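Local coordinates for nucleoside diphosphate kinase family protein (Babesia bovis, PDB 3JS9) that probably transfers the terminal phosphate of nucleoside triphosphates to nucleoside diphosphates, as a magnesium-dependent nucleoside diphosphate kinase, at residues Leu38-Thr49 with Ile73-Glu84. Sequence-based numbering, arbitrary orientation.
Sequences LKLIAAKFEHPT and ISHGPVFCMIWE. With SO4 (sulfate ion), chain D; SO4 (sulfate ion), chain E.
L40 and W83 meet where two antiparallel strands, 39-46 and 78-85, pair in the four-stranded sheet of the ferredoxin-like fold of this family, strand order 2-3-1-4. Strand 39-46 is outermost within this chain, and A43 and F45 continue the pairing to the second subunit by backbone hydrogen bonds. A classic beta bulge interrupts the register: I41 and A42 both face I82, with I41 N to I82 O at 3.0 Å and I82 N to A42 O at 2.8 Å. I41 then turns toward strand 78-85, and its CG1 presses on E84 CB at 3.5 Å.

On the face shared by L40, A43, F45, F79, M81 and W83, A43 CB touches both F79 CZ (4.0 Å) and M81 CG. With CG anti to the backbone N (chi1 -168°), the F45 ring comes alongside P77, CZ 3.7 Å from P77 CB. Past the strands, P48 wedges against the end of helix 66-75. Its CG reaches I73 O at 3.4 Å and also touches V78 CG2. H47 and H75 both bond one sulfate, probably from the crystallisation liquor; H47 NE2 is 2.8 Å from its O2. L40 CD1 stands over one face of W83, 3.7 Å from the six-membered ring centroid and 19° off the normal, a CH-pi contact.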
loop_
_atom_site.group_PDB
_atom_site.type_symbol
_atom_site.label_atom_id
_atom_site.label_comp_id
_atom_site.label_asym_id
_atom_site.label_seq_id
_atom_site.Cartn_x
_atom_site.Cartn_y
_atom_site.Cartn_z
ATOM N N LEU A 38 -2.629 -9.907 -16.089
ATOM C CA LEU A 38 -3.553 -10.836 -16.711
ATOM C C LEU A 38 -4.822 -10.054 -16.962
ATOM O O LEU A 38 -5.111 -9.094 -16.252
ATOM C CB LEU A 38 -3.820 -12.055 -15.818
ATOM C CG LEU A 38 -2.577 -12.908 -15.528
ATOM C CD1 LEU A 38 -2.971 -14.137 -14.667
ATOM C CD2 LEU A 38 -1.845 -13.303 -16.839
ATOM N N LYS A 39 -5.565 -10.440 -17.981
ATOM C CA LYS A 39 -6.772 -9.731 -18.353
ATOM C C LYS A 39 -7.963 -10.399 -17.700
ATOM O O LYS A 39 -8.125 -11.620 -17.803
ATOM C CB LYS A 39 -6.915 -9.671 -19.892
ATOM C CG LYS A 39 -8.275 -9.187 -20.304
ATOM C CD LYS A 39 -8.341 -8.610 -21.668
ATOM C CE LYS A 39 -8.631 -9.690 -22.696
ATOM N NZ LYS A 39 -9.194 -9.094 -23.929
ATOM N N LEU A 40 -8.798 -9.612 -17.018
ATOM C CA LEU A 40 -9.973 -10.190 -16.376
ATOM C C LEU A 40 -11.003 -10.557 -17.438
ATOM O O LEU A 40 -11.320 -9.735 -18.311
ATOM C CB LEU A 40 -10.582 -9.229 -15.375
ATOM C CG LEU A 40 -11.775 -9.823 -14.623
ATOM C CD1 LEU A 40 -11.313 -10.986 -13.730
ATOM C CD2 LEU A 40 -12.501 -8.761 -13.773
ATOM N N ILE A 41 -11.503 -11.794 -17.362
ATOM C CA ILE A 41 -12.549 -12.320 -18.253
ATOM C C ILE A 41 -13.942 -12.458 -17.584
ATOM O O ILE A 41 -14.969 -12.236 -18.231
ATOM C CB ILE A 41 -12.112 -13.696 -18.805
ATOM C CG1 ILE A 41 -10.804 -13.548 -19.592
ATOM C CG2 ILE A 41 -13.204 -14.329 -19.667
ATOM C CD1 ILE A 41 -10.899 -12.505 -20.728
ATOM N N ALA A 42 -13.974 -12.821 -16.300
ATOM C CA ALA A 42 -15.226 -13.125 -15.599
ATOM C C ALA A 42 -15.014 -13.038 -14.104
ATOM O O ALA A 42 -13.928 -13.379 -13.592
ATOM C CB ALA A 42 -15.744 -14.512 -15.955
ATOM N N ALA A 43 -16.040 -12.600 -13.396
ATOM C CA ALA A 43 -15.954 -12.525 -11.957
ATOM C C ALA A 43 -17.366 -12.496 -11.436
ATOM O O ALA A 43 -18.235 -11.932 -12.113
ATOM C CB ALA A 43 -15.218 -11.252 -11.542
ATOM N N LYS A 44 -17.598 -13.086 -10.259
ATOM C CA LYS A 44 -18.876 -12.945 -9.526
ATOM C C LYS A 44 -18.759 -13.413 -8.072
ATOM O O LYS A 44 -18.053 -14.366 -7.777
ATOM C CB LYS A 44 -19.992 -13.754 -10.201
ATOM C CG LYS A 44 -19.655 -15.233 -10.359
ATOM C CD LYS A 44 -20.771 -15.999 -10.985
ATOM C CE LYS A 44 -20.366 -17.432 -11.283
ATOM N NZ LYS A 44 -21.324 -18.059 -12.275
ATOM N N PHE A 45 -19.470 -12.734 -7.173
ATOM C CA PHE A 45 -19.619 -13.149 -5.787
ATOM C C PHE A 45 -20.778 -14.172 -5.786
ATOM O O PHE A 45 -21.786 -13.940 -6.427
ATOM C CB PHE A 45 -20.011 -11.908 -4.963
ATOM C CG PHE A 45 -19.937 -12.081 -3.464
ATOM C CD1 PHE A 45 -18.845 -12.729 -2.855
ATOM C CD2 PHE A 45 -20.939 -11.555 -2.659
ATOM C CE1 PHE A 45 -18.759 -12.855 -1.492
ATOM C CE2 PHE A 45 -20.875 -11.678 -1.256
ATOM C CZ PHE A 45 -19.778 -12.324 -0.671
ATOM N N GLU A 46 -20.646 -15.284 -5.079
ATOM C CA GLU A 46 -21.739 -16.260 -5.009
ATOM C C GLU A 46 -21.729 -17.189 -3.793
ATOM O O GLU A 46 -20.703 -17.350 -3.093
ATOM C CB GLU A 46 -21.823 -17.099 -6.281
ATOM C CG GLU A 46 -20.993 -18.337 -6.264
ATOM C CD GLU A 46 -21.177 -19.145 -7.529
ATOM O OE1 GLU A 46 -21.865 -18.661 -8.467
ATOM O OE2 GLU A 46 -20.622 -20.260 -7.605
ATOM N N HIS A 47 -22.909 -17.765 -3.548
ATOM C CA HIS A 47 -23.088 -18.911 -2.665
ATOM C C HIS A 47 -23.181 -20.137 -3.581
ATOM O O HIS A 47 -24.193 -20.354 -4.213
ATOM C CB HIS A 47 -24.385 -18.721 -1.891
ATOM C CG HIS A 47 -24.656 -19.783 -0.872
ATOM N ND1 HIS A 47 -25.033 -19.484 0.422
ATOM C CD2 HIS A 47 -24.618 -21.136 -0.953
ATOM C CE1 HIS A 47 -25.198 -20.607 1.098
ATOM N NE2 HIS A 47 -24.951 -21.623 0.286
ATOM N N PRO A 48 -22.129 -20.940 -3.661
ATOM C CA PRO A 48 -22.112 -22.091 -4.574
ATOM C C PRO A 48 -23.132 -23.185 -4.181
ATOM O O PRO A 48 -23.553 -23.265 -3.012
ATOM C CB PRO A 48 -20.703 -22.670 -4.401
ATOM C CG PRO A 48 -20.021 -21.818 -3.411
ATOM C CD PRO A 48 -21.043 -21.012 -2.675
ATOM N N THR A 49 -23.512 -24.015 -5.157
ATOM C CA THR A 49 -24.390 -25.163 -4.903
ATOM C C THR A 49 -23.539 -26.366 -4.584
ATOM O O THR A 49 -22.409 -26.479 -5.082
ATOM C CB THR A 49 -25.275 -25.530 -6.134
ATOM O OG1 THR A 49 -24.430 -25.903 -7.240
ATOM C CG2 THR A 49 -26.191 -24.375 -6.514
ATOM N N ILE A 73 -16.948 -25.267 1.452
ATOM C CA ILE A 73 -17.069 -24.385 0.302
ATOM C C ILE A 73 -18.498 -24.065 -0.129
ATOM O O ILE A 73 -18.804 -22.921 -0.447
ATOM C CB ILE A 73 -16.173 -24.829 -0.822
ATOM C CG1 ILE A 73 -14.751 -24.512 -0.359
ATOM C CG2 ILE A 73 -16.490 -24.029 -2.081
ATOM C CD1 ILE A 73 -13.738 -25.330 -0.979
ATOM N N SER A 74 -19.382 -25.058 -0.095
ATOM C CA SER A 74 -20.770 -24.827 -0.464
ATOM C C SER A 74 -21.469 -23.919 0.560
ATOM O O SER A 74 -22.364 -23.133 0.198
ATOM C CB SER A 74 -21.518 -26.157 -0.686
ATOM O OG SER A 74 -21.837 -26.790 0.543
ATOM N N HIS A 75 -21.045 -23.976 1.824
ATOM C CA HIS A 75 -21.597 -23.023 2.787
ATOM C C HIS A 75 -21.280 -21.592 2.355
ATOM O O HIS A 75 -22.056 -20.675 2.655
ATOM C CB HIS A 75 -21.138 -23.288 4.218
ATOM C CG HIS A 75 -21.715 -22.334 5.219
ATOM N ND1 HIS A 75 -23.069 -22.244 5.467
ATOM C CD2 HIS A 75 -21.123 -21.425 6.036
ATOM C CE1 HIS A 75 -23.290 -21.326 6.394
ATOM N NE2 HIS A 75 -22.125 -20.812 6.757
ATOM N N GLY A 76 -20.137 -21.431 1.672
ATOM C CA GLY A 76 -19.708 -20.183 1.070
ATOM C C GLY A 76 -19.525 -19.064 2.062
ATOM O O GLY A 76 -19.344 -19.306 3.284
ATOM N N PRO A 77 -19.540 -17.825 1.572
ATOM C CA PRO A 77 -19.578 -17.411 0.178
ATOM C C PRO A 77 -18.189 -17.538 -0.473
ATOM O O PRO A 77 -17.191 -17.726 0.243
ATOM C CB PRO A 77 -19.960 -15.939 0.282
ATOM C CG PRO A 77 -19.446 -15.526 1.589
ATOM C CD PRO A 77 -19.525 -16.676 2.492
ATOM N N VAL A 78 -18.125 -17.458 -1.800
ATOM C CA VAL A 78 -16.848 -17.475 -2.503
ATOM C C VAL A 78 -16.813 -16.368 -3.529
ATOM O O VAL A 78 -17.863 -15.874 -3.923
ATOM C CB VAL A 78 -16.545 -18.868 -3.182
ATOM C CG1 VAL A 78 -16.596 -19.984 -2.142
ATOM C CG2 VAL A 78 -17.511 -19.156 -4.360
ATOM N N PHE A 79 -15.619 -15.973 -3.980
ATOM C CA PHE A 79 -15.537 -15.012 -5.071
ATOM C C PHE A 79 -14.806 -15.631 -6.237
ATOM O O PHE A 79 -13.649 -16.026 -6.097
ATOM C CB PHE A 79 -14.906 -13.704 -4.603
ATOM C CG PHE A 79 -14.873 -12.622 -5.660
ATOM C CD1 PHE A 79 -13.790 -12.501 -6.510
ATOM C CD2 PHE A 79 -15.914 -11.703 -5.769
ATOM C CE1 PHE A 79 -13.763 -11.506 -7.473
ATOM C CE2 PHE A 79 -15.887 -10.699 -6.740
ATOM C CZ PHE A 79 -14.833 -10.603 -7.589
ATOM N N CYS A 80 -15.492 -15.719 -7.383
ATOM C CA CYS A 80 -15.034 -16.456 -8.564
ATOM C C CYS A 80 -14.486 -15.526 -9.605
ATOM O O CYS A 80 -15.087 -14.480 -9.857
ATOM C CB CYS A 80 -16.198 -17.205 -9.218
ATOM S SG CYS A 80 -17.250 -18.190 -8.107
ATOM N N MET A 81 -13.385 -15.929 -10.254
ATOM C CA MET A 81 -12.744 -15.147 -11.326
ATOM C C MET A 81 -12.179 -16.055 -12.385
ATOM O O MET A 81 -11.817 -17.196 -12.083
ATOM C CB MET A 81 -11.581 -14.293 -10.788
ATOM C CG MET A 81 -12.014 -13.199 -9.809
ATOM S SD MET A 81 -10.578 -12.631 -8.900
ATOM C CE MET A 81 -10.456 -13.837 -7.534
ATOM N N ILE A 82 -12.112 -15.557 -13.620
ATOM C CA ILE A 82 -11.277 -16.168 -14.663
ATOM C C ILE A 82 -10.341 -15.073 -15.162
ATOM O O ILE A 82 -10.781 -13.960 -15.407
ATOM C CB ILE A 82 -12.085 -16.680 -15.862
ATOM C CG1 ILE A 82 -12.956 -17.856 -15.460
ATOM C CG2 ILE A 82 -11.158 -17.043 -17.067
ATOM C CD1 ILE A 82 -13.866 -18.354 -16.636
ATOM N N TRP A 83 -9.066 -15.412 -15.309
ATOM C CA TRP A 83 -8.035 -14.501 -15.763
ATOM C C TRP A 83 -7.335 -15.080 -16.983
ATOM O O TRP A 83 -7.091 -16.284 -17.049
ATOM C CB TRP A 83 -7.023 -14.264 -14.642
ATOM C CG TRP A 83 -7.554 -13.441 -13.534
ATOM C CD1 TRP A 83 -8.184 -13.888 -12.399
ATOM C CD2 TRP A 83 -7.529 -12.014 -13.446
ATOM N NE1 TRP A 83 -8.539 -12.823 -11.612
ATOM C CE2 TRP A 83 -8.166 -11.659 -12.238
ATOM C CE3 TRP A 83 -7.040 -10.998 -14.281
ATOM C CZ2 TRP A 83 -8.312 -10.330 -11.830
ATOM C CZ3 TRP A 83 -7.190 -9.672 -13.876
ATOM C CH2 TRP A 83 -7.817 -9.350 -12.654
ATOM N N GLU A 84 -6.963 -14.199 -17.914
ATOM C CA GLU A 84 -6.437 -14.598 -19.199
ATOM C C GLU A 84 -5.032 -14.068 -19.432
ATOM O O GLU A 84 -4.728 -12.937 -19.049
ATOM C CB GLU A 84 -7.379 -14.105 -20.307
ATOM C CG GLU A 84 -6.901 -14.354 -21.722
ATOM C CD GLU A 84 -7.936 -13.983 -22.750
ATOM O OE1 GLU A 84 -7.810 -12.908 -23.381
ATOM O OE2 GLU A 84 -8.889 -14.776 -22.933
HETATM S S SO4 D . -25.709 -23.834 3.345
HETATM O O1 SO4 D . -24.541 -24.552 3.860
HETATM O O2 SO4 D . -25.577 -23.792 1.891
HETATM O O3 SO4 D . -26.933 -24.524 3.740
HETATM O O4 SO4 D . -25.793 -22.494 3.932
HETATM S S SO4 E . -5.810 -7.494 -24.407
HETATM O O1 SO4 E . -6.851 -6.757 -23.699
HETATM O O2 SO4 E . -5.563 -6.804 -25.677
HETATM O O3 SO4 E . -6.325 -8.828 -24.700
HETATM O O4 SO4 E . -4.627 -7.549 -23.539
HETATM O O HOH W 1 -9.890 -12.067 -24.805
#